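Local atomic coordinates of thiosulfate sulfurtransferase YnjE (PDB entry 2WLR), a protein that catalyses the transfer of sulfur from thiosulfate to cyanide, giving thiocyanate and sulfite, as a periplasmic enzyme built from rhodanese domains. Residues Q271-M276 with V386-G391; P297-T302 with K312-G317; Y306-P311 with G392-S397; A318-A323 with K351-K356. All blocks are in the same frame, centred on the assembly; numbering follows the deposited sequence.

Interaction 1 (Q271-M276 with V386-G391); sequences QLMLDM and VSVYDG
Leu274 N gives the straightest bond of this pair, to Val388 O at 2.8 Å with an N-H...O angle of 168°. Val388 N in turn reaches Leu272 O at 3.0 Å, so Val388 is held through both its N and its O by the residues flanking Met273, the mark of a parallel bridge. A third bond, Asp390 N to Leu274 O, is weak at 3.4 Å and ends the pairing. Val388 O also takes a C-H contact from Met273 CA and has the selenium of Met273, a selenomethionine, 3.3 Å from it. That chain starts with CG anti to the backbone N (chi1 -159°) and then bends twice, which folds SE back over Val388 CB and beside Asp390 CB at 3.7 Å. The Asp390 carboxylate finds its polar partners in Lys185 N and Arg218.

Leu274 and Tyr389 leave the sheet by the face that Met273 and Val388 do not use. Here Leu274 O lies in the plane of the Tyr389 ring, at its edge, 3.5 Å from CD1. Met276 runs alongside the tyrosine, its CG 3.5 Å from Tyr389 OH, and that hydroxyl is bonded to Glu395. Leu274 CG rests against Ser387 OG, whose hydrogen bond goes to Ser362.

Two good backbone bonds and a weak one thus fasten the short strand 273-274 at the border of the parallel rhodanese sheet. The side chains add packing between the two segments, while the buried polar groups of Ser387, Tyr389 and Asp390 are satisfied from elsewhere in the chain.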
loop_
_atom_site.group_PDB
_atom_site.type_symbol
_atom_site.label_atom_id
_atom_site.label_comp_id
_atom_site.label_asym_id
_atom_site.label_seq_id
_atom_site.Cartn_x
_atom_site.Cartn_y
_atom_site.Cartn_z
ATOM N N GLN A 271 -18.125 -2.368 9.728
ATOM C CA GLN A 271 -17.233 -1.505 10.505
ATOM C C GLN A 271 -16.045 -0.933 9.668
ATOM O O GLN A 271 -15.336 -0.040 10.109
ATOM C CB GLN A 271 -16.733 -2.251 11.782
ATOM C CG GLN A 271 -15.637 -3.273 11.590
ATOM C CD GLN A 271 -16.033 -4.523 10.825
ATOM O OE1 GLN A 271 -17.232 -4.789 10.609
ATOM N NE2 GLN A 271 -15.047 -5.319 10.449
ATOM N N LEU A 272 -15.837 -1.460 8.463
ATOM C CA LEU A 272 -14.735 -0.992 7.605
ATOM C C LEU A 272 -15.056 0.321 6.915
ATOM O O LEU A 272 -14.155 0.941 6.335
ATOM C CB LEU A 272 -14.357 -2.037 6.561
ATOM C CG LEU A 272 -13.926 -3.396 7.132
ATOM C CD1 LEU A 272 -13.549 -4.358 6.039
ATOM C CD2 LEU A 272 -12.817 -3.224 8.157
HETATM N N MSE A 273 -16.308 0.763 6.968
HETATM C CA MSE A 273 -16.709 2.043 6.402
HETATM C C MSE A 273 -17.406 2.865 7.466
HETATM O O MSE A 273 -18.229 2.346 8.228
HETATM C CB MSE A 273 -17.655 1.884 5.217
HETATM C CG MSE A 273 -17.669 3.119 4.309
HETATM SE SE MSE A 273 -16.044 3.313 3.221
HETATM C CE MSE A 273 -16.587 2.472 1.661
ATOM N N LEU A 274 -17.053 4.137 7.543
ATOM C CA LEU A 274 -17.722 5.056 8.443
ATOM C C LEU A 274 -18.531 6.066 7.678
ATOM O O LEU A 274 -18.171 6.487 6.573
ATOM C CB LEU A 274 -16.740 5.803 9.334
ATOM C CG LEU A 274 -15.824 5.005 10.220
ATOM C CD1 LEU A 274 -15.163 5.976 11.207
ATOM C CD2 LEU A 274 -16.520 3.900 11.004
ATOM N N ASP A 275 -19.633 6.469 8.306
ATOM C CA ASP A 275 -20.408 7.591 7.846
ATOM C C ASP A 275 -19.957 8.882 8.553
ATOM O O ASP A 275 -19.069 8.863 9.396
ATOM C CB ASP A 275 -21.917 7.326 8.011
ATOM C CG ASP A 275 -22.403 7.341 9.454
ATOM O OD1 ASP A 275 -21.738 7.856 10.387
ATOM O OD2 ASP A 275 -23.542 6.835 9.648
HETATM N N MSE A 276 -20.591 10.002 8.202
HETATM C CA MSE A 276 -20.125 11.291 8.705
HETATM C C MSE A 276 -20.170 11.424 10.213
HETATM O O MSE A 276 -19.244 11.959 10.816
HETATM C CB MSE A 276 -20.914 12.421 8.083
HETATM C CG MSE A 276 -20.424 13.794 8.501
HETATM SE SE MSE A 276 -21.059 15.160 7.278
HETATM C CE MSE A 276 -22.954 14.854 7.572
ATOM N N VAL A 386 -9.033 -0.253 11.589
ATOM C CA VAL A 386 -8.968 0.740 10.526
ATOM C C VAL A 386 -10.243 0.743 9.686
ATOM O O VAL A 386 -10.950 -0.260 9.590
ATOM C CB VAL A 386 -7.701 0.593 9.641
ATOM C CG1 VAL A 386 -6.423 1.030 10.407
ATOM C CG2 VAL A 386 -7.554 -0.813 9.049
ATOM N N SER A 387 -10.519 1.873 9.072
ATOM C CA SER A 387 -11.692 2.042 8.210
ATOM C C SER A 387 -11.469 3.188 7.246
ATOM O O SER A 387 -10.440 3.893 7.303
ATOM C CB SER A 387 -12.945 2.344 9.008
ATOM O OG SER A 387 -12.790 3.555 9.759
ATOM N N VAL A 388 -12.439 3.387 6.364
ATOM C CA VAL A 388 -12.470 4.536 5.478
ATOM C C VAL A 388 -13.739 5.313 5.780
ATOM O O VAL A 388 -14.821 4.733 5.896
ATOM C CB VAL A 388 -12.427 4.147 3.998
ATOM C CG1 VAL A 388 -12.724 5.335 3.104
ATOM C CG2 VAL A 388 -11.060 3.500 3.662
ATOM N N TYR A 389 -13.602 6.627 5.998
ATOM C CA TYR A 389 -14.741 7.541 6.035
ATOM C C TYR A 389 -15.025 7.950 4.595
ATOM O O TYR A 389 -14.342 8.773 3.991
ATOM C CB TYR A 389 -14.437 8.742 6.965
ATOM C CG TYR A 389 -15.376 9.923 6.731
ATOM C CD1 TYR A 389 -16.721 9.710 6.525
ATOM C CD2 TYR A 389 -14.914 11.265 6.730
ATOM C CE1 TYR A 389 -17.592 10.761 6.274
ATOM C CE2 TYR A 389 -15.791 12.323 6.499
ATOM C CZ TYR A 389 -17.121 12.065 6.287
ATOM O OH TYR A 389 -18.033 13.073 6.028
ATOM N N ASP A 390 -16.040 7.332 4.018
ATOM C CA ASP A 390 -16.320 7.426 2.591
ATOM C C ASP A 390 -16.543 8.877 2.137
ATOM O O ASP A 390 -15.898 9.369 1.185
ATOM C CB ASP A 390 -17.567 6.563 2.264
ATOM C CG ASP A 390 -17.690 6.172 0.786
ATOM O OD1 ASP A 390 -16.892 6.601 -0.084
ATOM O OD2 ASP A 390 -18.660 5.450 0.473
ATOM N N GLY A 391 -17.427 9.582 2.852
ATOM C CA GLY A 391 -17.825 10.924 2.416
ATOM C C GLY A 391 -16.670 11.905 2.249
ATOM O O GLY A 391 -16.646 12.724 1.313
#

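Interaction 2 (P297-T302 with K312-G317); sequences PEFIGT and KGEIAG
A Schellman motif ends helix 296-300 where it meets the lead-in to strand 314-315, within the third rhodanese domain. Phe299 and Glu314 touch here, their side chains crossing at about a right angle, with Phe299 CD1 3.4 Å from Glu314 OE1. Glu314 CG also lies against the ring, 3.7 Å from CD1 of Phe299, and the planes of ring and carboxylate are 50° apart. A bend at chi2 (54°) turns the carboxylate back, and OE2 accepts from the backbone N of Ile315 at 3.0 Å on its anti lone pair. Further partners hold the same group: Ser292 and Tyr364 by hydrogen bonds, Arg294 by a salt bridge. With an alanine in place of Glu314, Arg294 would probably lose a glutamate mate and a gap would open beside the Phe299 ring. Arg294 also pairs with Glu298, whose carboxylate is bonded to Ser295 and pairs with Arg370, a substrate-binding residue by similarity.

At the helix end two glycines meet, Gly301 CA lying 3.7 Å from Gly313 N. Both have positive phi, and a CB on Gly301 would be tight against Gly313 CA as well as the carbonyl O of Ile300. Lys312 stretches its extended chain alongside this turn, with CB 3.5 Å from Gly301 O and CE 3.7 Å from Thr302 O.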
loop_
_atom_site.group_PDB
_atom_site.type_symbol
_atom_site.label_atom_id
_atom_site.label_comp_id
_atom_site.label_asym_id
_atom_site.label_seq_id
_atom_site.Cartn_x
_atom_site.Cartn_y
_atom_site.Cartn_z
ATOM N N PRO A 297 -1.188 21.017 0.124
ATOM C CA PRO A 297 -2.019 22.167 -0.332
ATOM C C PRO A 297 -3.523 22.005 -0.038
ATOM O O PRO A 297 -4.224 22.985 0.228
ATOM C CB PRO A 297 -1.752 22.214 -1.828
ATOM C CG PRO A 297 -0.342 21.698 -1.938
ATOM C CD PRO A 297 -0.280 20.556 -0.934
ATOM N N GLU A 298 -4.029 20.774 -0.122
ATOM C CA GLU A 298 -5.398 20.498 0.295
ATOM C C GLU A 298 -5.576 20.642 1.817
ATOM O O GLU A 298 -6.534 21.245 2.305
ATOM C CB GLU A 298 -5.794 19.072 -0.116
ATOM C CG GLU A 298 -6.008 18.858 -1.583
ATOM C CD GLU A 298 -6.116 17.368 -1.904
ATOM O OE1 GLU A 298 -7.232 16.824 -1.745
ATOM O OE2 GLU A 298 -5.079 16.773 -2.259
ATOM N N PHE A 299 -4.665 20.048 2.584
ATOM C CA PHE A 299 -4.715 20.066 4.041
ATOM C C PHE A 299 -4.705 21.497 4.589
ATOM O O PHE A 299 -5.388 21.776 5.574
ATOM C CB PHE A 299 -3.542 19.256 4.630
ATOM C CG PHE A 299 -3.605 19.057 6.116
ATOM C CD1 PHE A 299 -4.444 18.089 6.691
ATOM C CD2 PHE A 299 -2.816 19.821 6.973
ATOM C CE1 PHE A 299 -4.502 17.886 8.027
ATOM C CE2 PHE A 299 -2.884 19.616 8.350
ATOM C CZ PHE A 299 -3.738 18.651 8.875
ATOM N N ILE A 300 -3.986 22.403 3.931
ATOM C CA ILE A 300 -3.905 23.778 4.438
ATOM C C ILE A 300 -4.906 24.725 3.794
ATOM O O ILE A 300 -5.016 25.870 4.233
ATOM C CB ILE A 300 -2.456 24.353 4.377
ATOM C CG1 ILE A 300 -1.973 24.533 2.940
ATOM C CG2 ILE A 300 -1.536 23.479 5.220
ATOM C CD1 ILE A 300 -0.622 25.324 2.809
ATOM N N GLY A 301 -5.613 24.264 2.766
ATOM C CA GLY A 301 -6.758 24.973 2.219
ATOM C C GLY A 301 -6.477 25.844 1.004
ATOM O O GLY A 301 -7.283 26.715 0.673
ATOM N N THR A 302 -5.358 25.618 0.326
ATOM C CA THR A 302 -5.018 26.342 -0.894
ATOM C C THR A 302 -5.839 25.915 -2.105
ATOM O O THR A 302 -6.070 26.697 -3.050
ATOM C CB THR A 302 -3.544 26.090 -1.235
ATOM O OG1 THR A 302 -2.764 26.237 -0.040
ATOM C CG2 THR A 302 -3.062 27.048 -2.348
ATOM N N LYS A 312 -12.829 24.886 0.208
ATOM C CA LYS A 312 -11.421 24.660 0.521
ATOM C C LYS A 312 -11.248 24.565 2.012
ATOM O O LYS A 312 -11.981 25.201 2.792
ATOM C CB LYS A 312 -10.563 25.812 -0.010
ATOM C CG LYS A 312 -10.575 25.950 -1.500
ATOM C CD LYS A 312 -9.799 27.205 -1.918
ATOM C CE LYS A 312 -9.678 27.312 -3.423
ATOM N NZ LYS A 312 -9.178 28.665 -3.843
ATOM N N GLY A 313 -10.272 23.768 2.432
ATOM C CA GLY A 313 -9.984 23.581 3.820
ATOM C C GLY A 313 -9.938 22.104 4.113
ATOM O O GLY A 313 -9.917 21.280 3.186
ATOM N N GLU A 314 -9.947 21.810 5.403
ATOM C CA GLU A 314 -9.820 20.485 5.945
ATOM C C GLU A 314 -10.777 20.295 7.109
ATOM O O GLU A 314 -11.201 21.262 7.752
ATOM C CB GLU A 314 -8.388 20.317 6.431
ATOM C CG GLU A 314 -8.005 18.908 6.782
ATOM C CD GLU A 314 -8.275 17.946 5.633
ATOM O OE1 GLU A 314 -7.332 17.651 4.887
ATOM O OE2 GLU A 314 -9.435 17.528 5.433
ATOM N N ILE A 315 -11.104 19.036 7.402
ATOM C CA ILE A 315 -11.891 18.682 8.574
ATOM C C ILE A 315 -11.151 19.115 9.834
ATOM O O ILE A 315 -9.995 18.716 10.082
ATOM C CB ILE A 315 -12.201 17.169 8.616
ATOM C CG1 ILE A 315 -12.986 16.774 7.362
ATOM C CG2 ILE A 315 -12.916 16.787 9.949
ATOM C CD1 ILE A 315 -13.494 15.350 7.359
ATOM N N ALA A 316 -11.798 19.943 10.642
ATOM C CA ALA A 316 -11.179 20.428 11.870
ATOM C C ALA A 316 -10.967 19.279 12.845
ATOM O O ALA A 316 -11.893 18.519 13.162
ATOM C CB ALA A 316 -12.045 21.518 12.519
ATOM N N GLY A 317 -9.732 19.154 13.323
ATOM C CA GLY A 317 -9.334 18.094 14.204
ATOM C C GLY A 317 -8.738 16.884 13.491
ATOM O O GLY A 317 -8.249 15.994 14.163
#

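Interaction 3 (Y306-P311 with G392-S397); sequences YSYIKP and GWYEWS
Trp393 NE1 donates to Pro311 O at 3.0 Å, the one direct hydrogen bond between the two segments. The oxygen lies practically in the indole plane, 1° out of it, but the donor stands above the carbonyl plane and misses the lone pairs. Ile309 fits between two aromatic residues: CG2 meets Trp393 at NE1 and CD1, while CG1 approaches Tyr394 CD1 to 3.5 Å. Tyr308 turns its edge to a face of Tyr394 in a T-shaped pair, centroids 5.4 Å apart and planes at 66°. A water bridges the same two residues, donating to Tyr308 O at 2.8 Å and bonded to Tyr394 OH. On the other flank Pro311 CB packs on Ser397, 3.6 Å from both CB and OG.

Ser397 OG sits between its backbone N and carbonyl carbon (chi1 68°), which turns it back to Trp393 O. Ser397 N grips that oxygen from the opposite face of its plane, and Ser397 CB lies over the rim of one face of the Trp393 ring. Arg294 adds a cation-pi contact to that indole, and Tyr308 OH binds a HEPES molecule, probably from the crystallisation liquor. The type I turn 306-309 thus packs on the helix that follows the last long strand of the rhodanese domain, next to the loop of the catalytic cysteine, Cys365.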
loop_
_atom_site.group_PDB
_atom_site.type_symbol
_atom_site.label_atom_id
_atom_site.label_comp_id
_atom_site.label_asym_id
_atom_site.label_seq_id
_atom_site.Cartn_x
_atom_site.Cartn_y
_atom_site.Cartn_z
ATOM N N TYR A 306 -10.066 19.191 -6.286
ATOM C CA TYR A 306 -11.017 18.661 -7.263
ATOM C C TYR A 306 -11.802 19.792 -7.946
ATOM O O TYR A 306 -12.289 20.705 -7.275
ATOM C CB TYR A 306 -12.015 17.735 -6.566
ATOM C CG TYR A 306 -11.389 16.554 -5.859
ATOM C CD1 TYR A 306 -10.834 16.705 -4.612
ATOM C CD2 TYR A 306 -11.380 15.296 -6.440
ATOM C CE1 TYR A 306 -10.260 15.649 -3.932
ATOM C CE2 TYR A 306 -10.797 14.204 -5.767
ATOM C CZ TYR A 306 -10.235 14.395 -4.514
ATOM O OH TYR A 306 -9.679 13.335 -3.799
ATOM N N SER A 307 -11.962 19.681 -9.262
ATOM C CA SER A 307 -12.686 20.686 -10.047
ATOM C C SER A 307 -14.141 20.859 -9.601
ATOM O O SER A 307 -14.691 21.949 -9.710
ATOM C CB SER A 307 -12.631 20.334 -11.531
ATOM O OG SER A 307 -13.260 19.084 -11.793
ATOM N N TYR A 308 -14.744 19.787 -9.084
ATOM C CA TYR A 308 -16.165 19.771 -8.670
ATOM C C TYR A 308 -16.390 19.978 -7.169
ATOM O O TYR A 308 -17.535 19.954 -6.684
ATOM C CB TYR A 308 -16.821 18.472 -9.160
ATOM C CG TYR A 308 -16.151 17.195 -8.681
ATOM C CD1 TYR A 308 -16.498 16.621 -7.476
ATOM C CD2 TYR A 308 -15.172 16.573 -9.451
ATOM C CE1 TYR A 308 -15.895 15.451 -7.034
ATOM C CE2 TYR A 308 -14.562 15.406 -9.027
ATOM C CZ TYR A 308 -14.924 14.851 -7.809
ATOM O OH TYR A 308 -14.311 13.688 -7.397
ATOM N N ILE A 309 -15.312 20.184 -6.414
ATOM C CA ILE A 309 -15.413 20.552 -5.010
ATOM C C ILE A 309 -14.987 21.996 -4.824
ATOM O O ILE A 309 -13.810 22.335 -4.968
ATOM C CB ILE A 309 -14.604 19.627 -4.061
ATOM C CG1 ILE A 309 -15.025 18.172 -4.261
ATOM C CG2 ILE A 309 -14.848 20.016 -2.619
ATOM C CD1 ILE A 309 -14.184 17.168 -3.456
ATOM N N LYS A 310 -15.961 22.852 -4.527
ATOM C CA LYS A 310 -15.689 24.282 -4.403
ATOM C C LYS A 310 -15.076 24.652 -3.044
ATOM O O LYS A 310 -14.111 25.399 -3.004
ATOM C CB LYS A 310 -16.977 25.081 -4.684
ATOM C CG LYS A 310 -16.868 26.591 -4.521
ATOM C CD LYS A 310 -16.069 27.254 -5.641
ATOM C CE LYS A 310 -16.139 28.784 -5.520
ATOM N NZ LYS A 310 -17.470 29.364 -5.932
ATOM N N PRO A 311 -15.609 24.109 -1.934
ATOM C CA PRO A 311 -15.045 24.457 -0.632
ATOM C C PRO A 311 -13.598 24.024 -0.452
ATOM O O PRO A 311 -13.210 22.933 -0.896
ATOM C CB PRO A 311 -15.943 23.703 0.348
ATOM C CG PRO A 311 -17.227 23.559 -0.392
ATOM C CD PRO A 311 -16.840 23.305 -1.784
ATOM N N GLY A 392 -15.717 11.833 3.174
ATOM C CA GLY A 392 -14.529 12.658 3.112
ATOM C C GLY A 392 -14.822 14.138 3.105
ATOM O O GLY A 392 -15.828 14.616 3.663
ATOM N N TRP A 393 -13.940 14.873 2.455
ATOM C CA TRP A 393 -14.061 16.319 2.423
ATOM C C TRP A 393 -15.258 16.737 1.576
ATOM O O TRP A 393 -15.919 17.728 1.872
ATOM C CB TRP A 393 -12.766 16.938 1.900
ATOM C CG TRP A 393 -12.900 18.415 1.657
ATOM C CD1 TRP A 393 -12.877 19.045 0.461
ATOM C CD2 TRP A 393 -13.021 19.428 2.659
ATOM N NE1 TRP A 393 -13.015 20.413 0.647
ATOM C CE2 TRP A 393 -13.111 20.666 1.986
ATOM C CE3 TRP A 393 -13.108 19.402 4.044
ATOM C CZ2 TRP A 393 -13.273 21.884 2.679
ATOM C CZ3 TRP A 393 -13.273 20.586 4.734
ATOM C CH2 TRP A 393 -13.335 21.817 4.042
ATOM N N TYR A 394 -15.574 15.988 0.534
ATOM C CA TYR A 394 -16.745 16.324 -0.285
ATOM C C TYR A 394 -18.036 16.350 0.506
ATOM O O TYR A 394 -18.830 17.277 0.392
ATOM C CB TYR A 394 -16.887 15.327 -1.456
ATOM C CG TYR A 394 -17.758 15.731 -2.638
ATOM C CD1 TYR A 394 -18.103 17.066 -2.890
ATOM C CD2 TYR A 394 -18.186 14.784 -3.550
ATOM C CE1 TYR A 394 -18.895 17.409 -3.988
ATOM C CE2 TYR A 394 -18.969 15.119 -4.638
ATOM C CZ TYR A 394 -19.299 16.437 -4.868
ATOM O OH TYR A 394 -20.073 16.714 -5.979
ATOM N N GLU A 395 -18.262 15.333 1.319
ATOM C CA GLU A 395 -19.436 15.304 2.155
ATOM C C GLU A 395 -19.339 16.335 3.269
ATOM O O GLU A 395 -20.295 17.112 3.479
ATOM C CB GLU A 395 -19.645 13.909 2.724
ATOM C CG GLU A 395 -20.966 13.795 3.482
ATOM C CD GLU A 395 -21.140 12.515 4.226
ATOM O OE1 GLU A 395 -20.144 11.924 4.720
ATOM O OE2 GLU A 395 -22.319 12.133 4.346
ATOM N N TRP A 396 -18.230 16.341 3.997
ATOM C CA TRP A 396 -18.088 17.185 5.191
ATOM C C TRP A 396 -18.383 18.625 4.836
ATOM O O TRP A 396 -19.205 19.283 5.496
ATOM C CB TRP A 396 -16.677 17.063 5.750
ATOM C CG TRP A 396 -16.455 17.744 7.046
ATOM C CD1 TRP A 396 -15.946 18.981 7.239
ATOM C CD2 TRP A 396 -16.657 17.182 8.333
ATOM N NE1 TRP A 396 -15.835 19.244 8.563
ATOM C CE2 TRP A 396 -16.269 18.163 9.280
ATOM C CE3 TRP A 396 -17.145 15.952 8.797
ATOM C CZ2 TRP A 396 -16.350 17.952 10.648
ATOM C CZ3 TRP A 396 -17.225 15.750 10.164
ATOM C CH2 TRP A 396 -16.824 16.744 11.073
ATOM N N SER A 397 -17.766 19.103 3.772
ATOM C CA SER A 397 -17.834 20.510 3.407
ATOM C C SER A 397 -19.114 20.867 2.657
ATOM O O SER A 397 -19.346 22.045 2.360
ATOM C CB SER A 397 -16.578 20.915 2.611
ATOM O OG SER A 397 -16.503 20.318 1.323
HETATM O O HOH W 1 -20.264 19.364 -6.512
#

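Interaction 4 (A318-A323 with K351-K356); sequences ARWGHA and KAWNIK
Two N-H donors face each other without bonding: Asn354 ND2 sits over one face of the Arg319 guanidinium, 3.1 Å from NH2, with the amide and guanidinium planes 61° apart. Each has its acceptor elsewhere. ND2 gives to Gln286, while the guanidinium reaches Arg285 O through NH2 and Ser289 through NH1. The Arg319 chain runs extended from CG to NE past the carbonyl of Trp353, its CD 3.4 Å from Trp353 O, and Ile355 CG1 packs against its CB at 4.0 Å.

The aromatic half of the contact belongs to Trp320 and Trp353. Trp320 CB points at the six-membered ring of Trp353 in a CH-pi contact, over its face and 3.7 Å from its centroid. With CG anti to the backbone N (chi1 -167°), the Trp320 indole swings beyond this point and turns its edge to the same partner in an offset edge-to-face pair, planes at 75° and centroids 5.9 Å apart. Trp320 O lies over a Trp353 face too, 3.4 Å from CG, and Ile355 CD1 comes within 3.5 Å of that oxygen. Replacing Trp353 by an alanine would probably strip Trp320 CB and the indole edge of their aromatic partner and open a gap beside strand 319-320. Trp353 NE1 also binds the sulfonate of a HEPES molecule, probably from the crystallisation liquor, and Phe299 meets both indoles.

Asn354, with its positive phi, is the C' residue of the Schellman motif that ends helix 343-351. The contact therefore joins a helix terminus to 319-320, an outermost strand of the parallel rhodanese sheet.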
loop_
_atom_site.group_PDB
_atom_site.type_symbol
_atom_site.label_atom_id
_atom_site.label_comp_id
_atom_site.label_asym_id
_atom_site.label_seq_id
_atom_site.Cartn_x
_atom_site.Cartn_y
_atom_site.Cartn_z
ATOM N N ALA A 318 -8.799 16.858 12.158
ATOM C CA ALA A 318 -8.237 15.736 11.402
ATOM C C ALA A 318 -6.721 15.820 11.446
ATOM O O ALA A 318 -6.141 16.912 11.414
ATOM C CB ALA A 318 -8.747 15.759 9.951
ATOM N N ARG A 319 -6.094 14.660 11.542
ATOM C CA ARG A 319 -4.647 14.559 11.582
ATOM C C ARG A 319 -4.133 14.242 10.198
ATOM O O ARG A 319 -4.720 13.428 9.498
ATOM C CB ARG A 319 -4.243 13.507 12.590
ATOM C CG ARG A 319 -4.592 13.931 14.029
ATOM C CD ARG A 319 -4.587 12.814 15.016
ATOM N NE ARG A 319 -4.699 13.378 16.376
ATOM C CZ ARG A 319 -5.171 12.724 17.431
ATOM N NH1 ARG A 319 -5.583 11.471 17.361
ATOM N NH2 ARG A 319 -5.234 13.355 18.603
ATOM N N TRP A 320 -3.024 14.835 9.784
ATOM C CA TRP A 320 -2.505 14.617 8.443
ATOM C C TRP A 320 -1.831 13.277 8.357
ATOM O O TRP A 320 -0.979 12.965 9.162
ATOM C CB TRP A 320 -1.460 15.658 8.063
ATOM C CG TRP A 320 -1.139 15.651 6.562
ATOM C CD1 TRP A 320 -2.023 15.585 5.523
ATOM C CD2 TRP A 320 0.155 15.762 5.962
ATOM N NE1 TRP A 320 -1.374 15.632 4.338
ATOM C CE2 TRP A 320 -0.030 15.759 4.567
ATOM C CE3 TRP A 320 1.453 15.879 6.471
ATOM C CZ2 TRP A 320 1.025 15.843 3.677
ATOM C CZ3 TRP A 320 2.498 15.954 5.579
ATOM C CH2 TRP A 320 2.281 15.937 4.203
ATOM N N GLY A 321 -2.201 12.483 7.350
ATOM C CA GLY A 321 -1.606 11.160 7.169
ATOM C C GLY A 321 -0.509 11.067 6.128
ATOM O O GLY A 321 -0.048 9.967 5.822
ATOM N N HIS A 322 -0.080 12.194 5.575
ATOM C CA HIS A 322 0.694 12.235 4.350
ATOM C C HIS A 322 -0.134 11.732 3.153
ATOM O O HIS A 322 -1.236 11.233 3.304
ATOM C CB HIS A 322 2.043 11.516 4.496
ATOM C CG HIS A 322 2.991 12.241 5.400
ATOM N ND1 HIS A 322 4.102 12.916 4.938
ATOM C CD2 HIS A 322 2.965 12.431 6.731
ATOM C CE1 HIS A 322 4.733 13.473 5.963
ATOM N NE2 HIS A 322 4.063 13.194 7.062
ATOM N N ALA A 323 0.387 11.933 1.942
ATOM C CA ALA A 323 -0.329 11.535 0.720
ATOM C C ALA A 323 0.609 11.668 -0.472
ATOM O O ALA A 323 1.549 10.878 -0.625
ATOM C CB ALA A 323 -1.631 12.363 0.541
ATOM N N LYS A 351 3.064 8.283 13.282
ATOM C CA LYS A 351 3.316 8.545 14.701
ATOM C C LYS A 351 3.576 10.012 14.936
ATOM O O LYS A 351 3.108 10.573 15.950
ATOM C CB LYS A 351 4.470 7.708 15.238
ATOM C CG LYS A 351 4.793 7.969 16.719
ATOM C CD LYS A 351 5.927 7.091 17.188
ATOM C CE LYS A 351 6.175 7.240 18.677
ATOM N NZ LYS A 351 7.539 6.707 18.983
ATOM N N ALA A 352 4.293 10.646 14.015
ATOM C CA ALA A 352 4.613 12.090 14.123
ATOM C C ALA A 352 3.369 12.979 14.184
ATOM O O ALA A 352 3.415 14.105 14.725
ATOM C CB ALA A 352 5.543 12.530 13.006
ATOM N N TRP A 353 2.263 12.511 13.610
ATOM C CA TRP A 353 0.979 13.226 13.672
ATOM C C TRP A 353 -0.019 12.602 14.669
ATOM O O TRP A 353 -1.226 12.841 14.585
ATOM C CB TRP A 353 0.391 13.330 12.264
ATOM C CG TRP A 353 0.837 14.506 11.557
ATOM C CD1 TRP A 353 1.967 14.638 10.794
ATOM C CD2 TRP A 353 0.177 15.770 11.520
ATOM N NE1 TRP A 353 2.028 15.899 10.268
ATOM C CE2 TRP A 353 0.958 16.628 10.710
ATOM C CE3 TRP A 353 -0.995 16.266 12.093
ATOM C CZ2 TRP A 353 0.580 17.953 10.449
ATOM C CZ3 TRP A 353 -1.360 17.591 11.830
ATOM C CH2 TRP A 353 -0.569 18.409 11.021
ATOM N N ASN A 354 0.488 11.828 15.617
ATOM C CA ASN A 354 -0.326 11.189 16.643
ATOM C C ASN A 354 -1.357 10.193 16.099
ATOM O O ASN A 354 -2.450 10.011 16.651
ATOM C CB ASN A 354 -0.999 12.258 17.534
ATOM C CG ASN A 354 -1.417 11.707 18.876
ATOM O OD1 ASN A 354 -0.846 10.748 19.372
ATOM N ND2 ASN A 354 -2.461 12.312 19.469
ATOM N N ILE A 355 -0.961 9.500 15.039
ATOM C CA ILE A 355 -1.740 8.403 14.461
ATOM C C ILE A 355 -1.024 7.082 14.786
ATOM O O ILE A 355 0.123 6.893 14.413
ATOM C CB ILE A 355 -1.840 8.571 12.963
ATOM C CG1 ILE A 355 -2.499 9.902 12.580
ATOM C CG2 ILE A 355 -2.576 7.371 12.308
ATOM C CD1 ILE A 355 -2.150 10.403 11.167
ATOM N N LYS A 356 -1.692 6.199 15.510
ATOM C CA LYS A 356 -1.036 5.093 16.177
ATOM C C LYS A 356 -1.901 3.837 16.090
ATOM O O LYS A 356 -3.121 3.949 16.051
ATOM C CB LYS A 356 -0.791 5.479 17.644
ATOM C CG LYS A 356 0.083 6.704 17.838
ATOM C CD LYS A 356 0.246 7.103 19.297
ATOM C CE LYS A 356 1.219 8.276 19.396
ATOM N NZ LYS A 356 1.359 8.764 20.806
#

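From the N terminus, strand 273-274 opens the longest loop, closed when interaction 1 pairs it with 386-389 at one border of the parallel sheet. Nested inside it, interaction 2 closes a short loop between helix 296-300 and strand 314-315. Interaction 3 starts within that loop and ends on helix 392-396, so it crosses both interactions 1 and 2. Interaction 4 follows interaction 2 in series, lies inside the loops of 1 and 3, and ties the opposite border strand, 319-320, to the end of helix 343-351. Tyr389 joins interaction 1 to 3 through Glu395, Trp393 packs on 312-314, and Phe299 links interactions 2 and 4.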